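Local coordinates for protein Obg-like ATPase 1 (Schizosaccharomyces pombe, PDB 1NI3) that hydrolyses ATP, and GTP less efficiently, with magnesium as cofactor, and negatively regulates the G2/M transition of the cell cycle, at residues K78-V83 with G314-R319; A118-V123 with I228-M233. All blocks are in the same frame, centred on the assembly; numbering follows the deposited sequence.

Contact 1: K78-V83 with G314-R319; sequences KPKSRV and GEDEVR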
loop_
_atom_site.group_PDB
_atom_site.type_symbol
_atom_site.label_atom_id
_atom_site.label_comp_id
_atom_site.label_asym_id
_atom_site.label_seq_id
_atom_site.Cartn_x
_atom_site.Cartn_y
_atom_site.Cartn_z
ATOM N N LYS A 78 -27.165 -0.151 -11.268
ATOM C CA LYS A 78 -27.854 0.814 -10.420
ATOM C C LYS A 78 -28.456 0.101 -9.218
ATOM O O LYS A 78 -29.670 -0.021 -9.100
ATOM C CB LYS A 78 -28.942 1.518 -11.219
ATOM C CG LYS A 78 -28.399 2.278 -12.396
ATOM C CD LYS A 78 -29.440 3.195 -12.983
ATOM C CE LYS A 78 -28.930 3.823 -14.259
ATOM N NZ LYS A 78 -27.608 4.479 -14.055
ATOM N N PRO A 79 -27.599 -0.393 -8.316
ATOM C CA PRO A 79 -28.021 -1.110 -7.111
ATOM C C PRO A 79 -28.381 -0.183 -5.957
ATOM O O PRO A 79 -27.927 0.962 -5.892
ATOM C CB PRO A 79 -26.801 -1.948 -6.785
ATOM C CG PRO A 79 -25.703 -0.976 -7.083
ATOM C CD PRO A 79 -26.128 -0.401 -8.430
ATOM N N LYS A 80 -29.194 -0.699 -5.042
ATOM C CA LYS A 80 -29.615 0.048 -3.866
ATOM C C LYS A 80 -28.376 0.371 -3.048
ATOM O O LYS A 80 -28.285 1.415 -2.415
ATOM C CB LYS A 80 -30.550 -0.802 -3.005
ATOM C CG LYS A 80 -31.819 -1.242 -3.700
ATOM C CD LYS A 80 -32.706 -2.101 -2.806
ATOM C CE LYS A 80 -33.988 -2.471 -3.538
ATOM N NZ LYS A 80 -34.928 -3.263 -2.700
ATOM N N SER A 81 -27.421 -0.550 -3.090
ATOM C CA SER A 81 -26.185 -0.435 -2.345
ATOM C C SER A 81 -24.938 -0.560 -3.201
ATOM O O SER A 81 -24.864 -1.424 -4.076
ATOM C CB SER A 81 -26.169 -1.509 -1.259
ATOM O OG SER A 81 -24.850 -1.766 -0.805
ATOM N N ARG A 82 -23.955 0.295 -2.937
ATOM C CA ARG A 82 -22.702 0.258 -3.681
ATOM C C ARG A 82 -21.578 0.260 -2.668
ATOM O O ARG A 82 -21.430 1.211 -1.903
ATOM C CB ARG A 82 -22.558 1.493 -4.564
ATOM C CG ARG A 82 -23.807 1.849 -5.329
ATOM C CD ARG A 82 -23.574 3.092 -6.163
ATOM N NE ARG A 82 -24.692 3.347 -7.063
ATOM C CZ ARG A 82 -24.647 4.197 -8.085
ATOM N NH1 ARG A 82 -23.538 4.882 -8.346
ATOM N NH2 ARG A 82 -25.712 4.366 -8.853
ATOM N N VAL A 83 -20.792 -0.807 -2.649
ATOM C CA VAL A 83 -19.676 -0.888 -1.726
ATOM C C VAL A 83 -18.369 -1.011 -2.493
ATOM O O VAL A 83 -18.086 -2.038 -3.117
ATOM C CB VAL A 83 -19.812 -2.091 -0.780
ATOM C CG1 VAL A 83 -18.686 -2.060 0.244
ATOM C CG2 VAL A 83 -21.168 -2.060 -0.100
ATOM N N GLY A 314 -25.498 -6.968 -8.773
ATOM C CA GLY A 314 -26.880 -7.389 -8.633
ATOM C C GLY A 314 -27.767 -6.193 -8.365
ATOM O O GLY A 314 -27.346 -5.249 -7.697
ATOM N N GLU A 315 -28.993 -6.228 -8.876
ATOM C CA GLU A 315 -29.924 -5.128 -8.681
ATOM C C GLU A 315 -29.931 -4.638 -7.243
ATOM O O GLU A 315 -30.161 -3.461 -6.983
ATOM C CB GLU A 315 -31.332 -5.547 -9.125
ATOM C CG GLU A 315 -31.403 -6.039 -10.572
ATOM C CD GLU A 315 -30.977 -4.988 -11.596
ATOM O OE1 GLU A 315 -31.587 -3.894 -11.618
ATOM O OE2 GLU A 315 -30.037 -5.258 -12.382
ATOM N N ASP A 316 -29.679 -5.538 -6.305
ATOM C CA ASP A 316 -29.645 -5.127 -4.907
ATOM C C ASP A 316 -28.324 -4.466 -4.541
ATOM O O ASP A 316 -28.301 -3.355 -4.010
ATOM C CB ASP A 316 -29.890 -6.308 -3.963
ATOM C CG ASP A 316 -31.368 -6.535 -3.683
ATOM O OD1 ASP A 316 -32.070 -5.549 -3.357
ATOM O OD2 ASP A 316 -31.824 -7.699 -3.787
ATOM N N GLU A 317 -27.215 -5.130 -4.838
ATOM C CA GLU A 317 -25.928 -4.550 -4.486
ATOM C C GLU A 317 -24.792 -4.841 -5.449
ATOM O O GLU A 317 -24.773 -5.847 -6.150
ATOM C CB GLU A 317 -25.537 -5.032 -3.088
ATOM C CG GLU A 317 -24.259 -4.441 -2.530
ATOM C CD GLU A 317 -23.809 -5.150 -1.264
ATOM O OE1 GLU A 317 -23.270 -6.279 -1.367
ATOM O OE2 GLU A 317 -24.020 -4.587 -0.169
ATOM N N VAL A 318 -23.836 -3.928 -5.465
ATOM C CA VAL A 318 -22.656 -4.067 -6.289
ATOM C C VAL A 318 -21.469 -3.851 -5.366
ATOM O O VAL A 318 -21.268 -2.745 -4.859
ATOM C CB VAL A 318 -22.642 -3.018 -7.403
ATOM C CG1 VAL A 318 -21.311 -3.053 -8.128
ATOM C CG2 VAL A 318 -23.790 -3.272 -8.349
ATOM N N ARG A 319 -20.694 -4.905 -5.136
ATOM C CA ARG A 319 -19.550 -4.783 -4.255
ATOM C C ARG A 319 -18.224 -5.286 -4.823
ATOM O O ARG A 319 -18.145 -6.357 -5.430
ATOM C CB ARG A 319 -19.829 -5.499 -2.943
ATOM C CG ARG A 319 -18.655 -5.482 -2.001
ATOM C CD ARG A 319 -19.065 -5.924 -0.623
ATOM N NE ARG A 319 -17.954 -5.875 0.320
ATOM C CZ ARG A 319 -18.072 -6.205 1.599
ATOM N NH1 ARG A 319 -19.251 -6.599 2.058
ATOM N NH2 ARG A 319 -17.025 -6.144 2.415
#
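S81-V83 and E317-R319 run side by side as parallel strands, their axes 4.8 Å apart and only 4° from parallel, with S81 paired to E317, R82 to V318 and V83 to R319. Three backbone bonds alternate across the pair: S81 N to D316 O, V318 N to S81 O and V83 N to V318 O, the last fairly straight at 166°. On the face that carries S81, V83, E317 and R319, S81 OG donates to E317 OE2 at 3.0 Å, and OE2 receives it on its anti lone pair, the one turned away from the other carboxylate oxygen. In E317 a chi1 of -176° puts CG anti to the backbone N and beside the S81 hydroxyl, and the extended chain beyond it carries OE2 on to 3.8 Å from V83 CG2. Shortening E317 to an alanine takes the carboxylate away, which would probably leave the S81 hydroxyl without this acceptor and uncover the flank of V83 CG2 that OE2 now touches. Further along, R319 lies alongside V83 and points the same way, with V83 CG1 over one face of the guanidinium and 3.9 Å from R319 NE. Before the strands begin, P79 packs its ring against V318, CG against CG2, the two side chains crossing at a slant, while K80 and D316 run side by side to a long salt bridge, K80 NZ to D316 OD1 at 3.7 Å. On the opposite face, helix 68-77 covers the pair: F70 touches both R82 and V318, and E75 forms salt bridges with R82 NH1 and K78 NZ. Strand 307-312 continues the sheet beyond 317-324.

Contact 2: A118-V123 with I228-M233; sequences AIYQVV and IYLVNM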
loop_
_atom_site.group_PDB
_atom_site.type_symbol
_atom_site.label_atom_id
_atom_site.label_comp_id
_atom_site.label_asym_id
_atom_site.label_seq_id
_atom_site.Cartn_x
_atom_site.Cartn_y
_atom_site.Cartn_z
ATOM N N ALA A 118 2.876 -1.451 3.726
ATOM C CA ALA A 118 3.309 -0.487 2.718
ATOM C C ALA A 118 3.410 0.891 3.366
ATOM O O ALA A 118 2.464 1.367 3.996
ATOM C CB ALA A 118 2.326 -0.472 1.563
ATOM N N ILE A 119 4.563 1.522 3.184
ATOM C CA ILE A 119 4.836 2.826 3.755
ATOM C C ILE A 119 4.592 4.020 2.840
ATOM O O ILE A 119 4.966 4.023 1.662
ATOM C CB ILE A 119 6.304 2.899 4.248
ATOM C CG1 ILE A 119 6.447 2.173 5.572
ATOM C CG2 ILE A 119 6.751 4.339 4.411
ATOM C CD1 ILE A 119 7.792 2.290 6.154
ATOM N N TYR A 120 3.953 5.032 3.408
ATOM C CA TYR A 120 3.678 6.268 2.705
ATOM C C TYR A 120 4.624 7.278 3.340
ATOM O O TYR A 120 4.324 7.817 4.399
ATOM C CB TYR A 120 2.246 6.699 2.958
ATOM C CG TYR A 120 1.261 6.130 1.967
ATOM C CD1 TYR A 120 1.433 6.340 0.613
ATOM C CD2 TYR A 120 0.125 5.441 2.385
ATOM C CE1 TYR A 120 0.507 5.895 -0.307
ATOM C CE2 TYR A 120 -0.821 4.989 1.477
ATOM C CZ TYR A 120 -0.621 5.223 0.128
ATOM O OH TYR A 120 -1.540 4.816 -0.803
ATOM N N GLN A 121 5.761 7.538 2.704
ATOM C CA GLN A 121 6.755 8.463 3.250
ATOM C C GLN A 121 6.592 9.894 2.795
ATOM O O GLN A 121 6.915 10.235 1.661
ATOM C CB GLN A 121 8.164 7.976 2.900
ATOM C CG GLN A 121 9.295 8.813 3.484
ATOM C CD GLN A 121 10.532 7.976 3.736
ATOM O OE1 GLN A 121 11.663 8.462 3.668
ATOM N NE2 GLN A 121 10.320 6.703 4.041
ATOM N N VAL A 122 6.117 10.734 3.706
ATOM C CA VAL A 122 5.902 12.143 3.408
ATOM C C VAL A 122 7.176 13.003 3.407
ATOM O O VAL A 122 7.723 13.317 4.465
ATOM C CB VAL A 122 4.941 12.766 4.406
ATOM C CG1 VAL A 122 4.673 14.197 4.023
ATOM C CG2 VAL A 122 3.665 11.952 4.454
ATOM N N VAL A 123 7.627 13.405 2.221
ATOM C CA VAL A 123 8.821 14.241 2.092
ATOM C C VAL A 123 8.428 15.721 2.095
ATOM O O VAL A 123 7.517 16.134 1.374
ATOM C CB VAL A 123 9.593 13.925 0.782
ATOM C CG1 VAL A 123 10.848 14.777 0.691
ATOM C CG2 VAL A 123 9.959 12.448 0.736
ATOM N N ILE A 228 6.193 4.480 -0.723
ATOM C CA ILE A 228 5.666 5.414 -1.705
ATOM C C ILE A 228 5.915 6.815 -1.181
ATOM O O ILE A 228 5.359 7.197 -0.146
ATOM C CB ILE A 228 4.155 5.203 -1.905
ATOM C CG1 ILE A 228 3.886 3.783 -2.428
ATOM C CG2 ILE A 228 3.623 6.260 -2.846
ATOM C CD1 ILE A 228 2.413 3.372 -2.378
ATOM N N TYR A 229 6.739 7.585 -1.891
ATOM C CA TYR A 229 7.065 8.946 -1.461
ATOM C C TYR A 229 6.052 10.018 -1.825
ATOM O O TYR A 229 5.722 10.212 -2.992
ATOM C CB TYR A 229 8.422 9.371 -2.017
ATOM C CG TYR A 229 9.565 8.577 -1.453
ATOM C CD1 TYR A 229 10.088 7.492 -2.144
ATOM C CD2 TYR A 229 10.101 8.886 -0.207
ATOM C CE1 TYR A 229 11.123 6.729 -1.610
ATOM C CE2 TYR A 229 11.130 8.133 0.340
ATOM C CZ TYR A 229 11.640 7.056 -0.362
ATOM O OH TYR A 229 12.667 6.318 0.182
ATOM N N LEU A 230 5.574 10.724 -0.812
ATOM C CA LEU A 230 4.631 11.802 -1.034
ATOM C C LEU A 230 5.345 13.121 -0.746
ATOM O O LEU A 230 5.501 13.499 0.417
ATOM C CB LEU A 230 3.416 11.652 -0.119
ATOM C CG LEU A 230 2.566 10.390 -0.259
ATOM C CD1 LEU A 230 1.377 10.492 0.684
ATOM C CD2 LEU A 230 2.083 10.220 -1.695
ATOM N N VAL A 231 5.800 13.803 -1.802
ATOM C CA VAL A 231 6.497 15.084 -1.651
ATOM C C VAL A 231 5.490 16.200 -1.421
ATOM O O VAL A 231 4.940 16.737 -2.371
ATOM C CB VAL A 231 7.317 15.463 -2.899
ATOM C CG1 VAL A 231 8.056 16.778 -2.640
ATOM C CG2 VAL A 231 8.306 14.376 -3.243
ATOM N N ASN A 232 5.270 16.555 -0.157
ATOM C CA ASN A 232 4.312 17.589 0.205
ATOM C C ASN A 232 4.876 18.995 0.041
ATOM O O ASN A 232 5.829 19.358 0.714
ATOM C CB ASN A 232 3.854 17.389 1.657
ATOM C CG ASN A 232 2.823 18.403 2.083
ATOM O OD1 ASN A 232 1.968 18.786 1.295
ATOM N ND2 ASN A 232 2.878 18.825 3.343
HETATM N N MSE A 233 4.285 19.778 -0.857
HETATM C CA MSE A 233 4.701 21.158 -1.091
HETATM C C MSE A 233 3.480 22.087 -0.968
HETATM O O MSE A 233 2.358 21.617 -0.797
HETATM C CB MSE A 233 5.293 21.257 -2.470
HETATM C CG MSE A 233 4.300 20.971 -3.553
HETATM SE SE MSE A 233 5.230 20.868 -5.258
HETATM C CE MSE A 233 4.507 19.469 -6.169
#
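Q121 and Y229 lie side by side and point the same way from neighbouring parallel strands, the amide plane turned 72° from the ring. Q121 OE1 comes to the ring's edge, near its plane, 3.4 Å from Y229 CE2. Q121 CG, anti to the backbone N (chi1 -177°), follows CB along the CD2-CE2 side of the tyrosine. From the next residue on this face, V123 crosses obliquely and sets CG2 3.7 Å from Y229 CD2, so that one side of the ring is bordered by both Q121 and V123.

The other face carries Y120, V122, I228 and L230. Here Y120 stands beside I228, its CE1 3.8 Å from I228 CD1, and L230 CD1 reaches Y120 CD1 at a looser 4.2 Å. The tyrosine hydroxyl has its polar partner elsewhere, in the carbonyl of I297. Beneath these side chains five backbone bonds join the strands, starting with I228 N to I119 O at 2.7 Å and ending with N232 N to V123 O at 2.8 Å. Those two nearly follow the carbonyl direction; in the three between, the donor sits well above the carbonyl plane. The strand axes cross at 27°.

Strand 22-27 flanks 118-124 on its far side, strand 262-265 flanks 227-232, and helix 140-168 covers the Q121-Y229 face. At the end of its strand N232 uses both ends of its amide: ND2 donates to V31 O and OD1 accepts from V267 N, tying the strand to the loop at V31 and to V267. V31 and M233 are predicted ATP-binding residues, and parallel strands running to a nucleotide site at their C-terminal ends are the hallmark of the P-loop NTPase fold of the OBG-type G domain.

In the fold
Contacts 1 and 2 join parallel strands of the same mixed sheet, but their centres are 34 Å apart and their nearest atoms about 18 Å. Contact 2 is buried in the nucleotide-binding domain; contact 1 lies near the surface and brings a strand of the OBG-type G domain against one from the TGS domain. Strand 22-27 lies between them, pairing with both 81-90 and 118-124. Along the chain, contact 2 is nested inside the loop that contact 1 closes. Their chemistry follows their places: charged and hydroxyl side chains reach across contact 1, whereas aliphatic and aromatic groups dominate contact 2, close to the predicted ATP-binding residues.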